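Local coordinates for Roadblock/LAMTOR2 domain-containing protein (Streptomyces avermitilis, PDB 3LEQ), which is of uncharacterised function but contains a Roadblock/LC7 domain, whose relatives commonly serve protein-protein association and regulation of small GTPases, at residues Y80-A85 with Y107-L112. Residues are numbered along the deposited sequence; the frame is centred on the assembly and turned at random. Where two conformers were deposited one is given.
Sequences YLILTA and YQMNML
Extended about its CB-CG bond (chi2 175°) and then bent at the last torsion (chi3 67°), the side chain of M109, a selenomethionine, reaches from its helix to the strand and turns its methyl between I82 and T84. This is helix-on-sheet packing in the Roadblock/LC7 fold, whose antiparallel sheet has helix 40-55 on one face and helices 4-15 and 102-115 on the other. The example illustrates how one long, flexible residue can span such an interface. The axes of the two short segments approach to 9.9 Å and run 31° apart. The closest CA atoms, those of T84 and M109, are separated by 8.1 Å.

The I82 and M109 side chains meet at a slant, with SE of M109 lying 3.7 Å from CG2 of I82. I82 places this methyl anti to its own backbone N, and the I82 side chain also touches V105, earlier in helix 102-115. SE of M109 is also 3.9 Å from the branch point CB of I82, so the heavy atom rests against the base of the side chain as well as its methyl.

Two residues along the strand, T84 turns its methyl to the helix, and its hydroxyl OG1 has a weak hydrogen bond to Q71 on the adjacent strand. L83, pointing the other way, packs on A50 of helix 40-55. L92 of strand 90-96 adds a further apolar contact to M109. The buried tip of M109 thus meets both carbon and backbone oxygen: CE of M109 lies 3.8 Å from CG2 of T84 and 3.6 Å from the carbonyl O of I82.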
# COMPACT_ATOMS: atom_id res chain seq x y z
N TYR A 80 4.61 4.19 9.12
CA TYR A 80 3.28 3.56 9.22
C TYR A 80 3.07 2.49 8.17
O TYR A 80 3.60 2.58 7.05
CB TYR A 80 2.16 4.58 8.96
CG TYR A 80 2.05 5.69 9.97
CD1 TYR A 80 1.07 5.66 10.96
CD2 TYR A 80 2.90 6.79 9.91
CE1 TYR A 80 0.97 6.69 11.89
CE2 TYR A 80 2.81 7.82 10.83
CZ TYR A 80 1.84 7.76 11.82
OH TYR A 80 1.74 8.78 12.73
N LEU A 81 2.27 1.49 8.52
CA LEU A 81 1.67 0.58 7.53
C LEU A 81 0.21 0.96 7.45
O LEU A 81 -0.49 1.00 8.47
CB LEU A 81 1.81 -0.88 7.96
CG LEU A 81 1.29 -1.96 6.99
CD1 LEU A 81 1.91 -3.31 7.37
CD2 LEU A 81 -0.26 -2.07 7.02
N ILE A 82 -0.27 1.27 6.25
CA ILE A 82 -1.66 1.68 6.10
C ILE A 82 -2.30 0.80 5.05
O ILE A 82 -1.72 0.60 3.97
CB ILE A 82 -1.82 3.20 5.72
CG1 ILE A 82 -0.97 4.10 6.63
CG2 ILE A 82 -3.33 3.63 5.73
CD1 ILE A 82 -0.86 5.56 6.20
N LEU A 83 -3.50 0.33 5.34
CA LEU A 83 -4.22 -0.55 4.44
C LEU A 83 -5.64 -0.02 4.24
O LEU A 83 -6.28 0.36 5.20
CB LEU A 83 -4.25 -1.94 5.07
CG LEU A 83 -5.00 -3.11 4.45
CD1 LEU A 83 -4.31 -4.40 4.86
CD2 LEU A 83 -6.48 -3.13 4.90
N THR A 84 -6.12 -0.00 3.00
CA THR A 84 -7.50 0.39 2.71
C THR A 84 -8.09 -0.49 1.61
O THR A 84 -7.36 -1.07 0.81
CB THR A 84 -7.62 1.92 2.36
OG1 THR A 84 -9.01 2.29 2.27
CG2 THR A 84 -6.96 2.25 1.03
N ALA A 85 -9.41 -0.58 1.55
CA ALA A 85 -10.08 -1.32 0.49
C ALA A 85 -9.84 -0.65 -0.87
O ALA A 85 -9.88 0.59 -0.97
CB ALA A 85 -11.59 -1.40 0.78
N TYR A 107 -5.16 10.80 2.24
CA TYR A 107 -5.75 11.53 1.13
C TYR A 107 -5.19 11.03 -0.20
O TYR A 107 -5.92 10.74 -1.13
CB TYR A 107 -5.49 13.05 1.28
CG TYR A 107 -5.82 13.83 0.02
CD1 TYR A 107 -7.13 14.19 -0.27
CD2 TYR A 107 -4.81 14.15 -0.90
CE1 TYR A 107 -7.43 14.89 -1.45
CE2 TYR A 107 -5.11 14.83 -2.09
CZ TYR A 107 -6.41 15.20 -2.35
OH TYR A 107 -6.69 15.87 -3.52
N GLN A 108 -3.87 10.91 -0.29
CA GLN A 108 -3.24 10.39 -1.52
C GLN A 108 -3.71 8.98 -1.90
O GLN A 108 -3.97 8.69 -3.09
CB GLN A 108 -1.70 10.42 -1.41
CG GLN A 108 -1.12 11.83 -1.41
CD GLN A 108 -1.20 12.50 -2.77
OE1 GLN A 108 -1.45 11.86 -3.79
NE2 GLN A 108 -0.96 13.81 -2.78
N MSE A 109 -3.81 8.09 -0.90
CA MSE A 109 -4.31 6.74 -1.13
C MSE A 109 -5.76 6.76 -1.59
O MSE A 109 -6.13 6.04 -2.50
CB MSE A 109 -4.17 5.90 0.14
CG MSE A 109 -2.74 5.72 0.58
SE MSE A 109 -2.61 4.78 2.28
CE MSE A 109 -3.27 3.01 1.79
N ASN A 110 -6.58 7.60 -0.95
CA ASN A 110 -8.00 7.72 -1.32
C ASN A 110 -8.15 8.21 -2.77
O ASN A 110 -8.99 7.72 -3.51
CB ASN A 110 -8.74 8.64 -0.33
CG ASN A 110 -9.04 7.98 1.03
OD1 ASN A 110 -9.05 6.75 1.16
ND2 ASN A 110 -9.29 8.80 2.05
N MSE A 111 -7.31 9.16 -3.17
CA MSE A 111 -7.30 9.66 -4.56
C MSE A 111 -6.86 8.57 -5.53
O MSE A 111 -7.41 8.46 -6.62
CB MSE A 111 -6.41 10.90 -4.71
CG MSE A 111 -6.90 12.14 -3.94
SE MSE A 111 -8.77 12.67 -4.37
CE MSE A 111 -9.65 11.94 -2.76
N LEU A 112 -5.89 7.76 -5.13
CA LEU A 112 -5.42 6.64 -5.96
C LEU A 112 -6.54 5.61 -6.19
O LEU A 112 -6.76 5.17 -7.32
CB LEU A 112 -4.20 5.97 -5.31
CG LEU A 112 -3.60 4.76 -6.05
CD1 LEU A 112 -3.23 5.13 -7.48
CD2 LEU A 112 -2.42 4.16 -5.31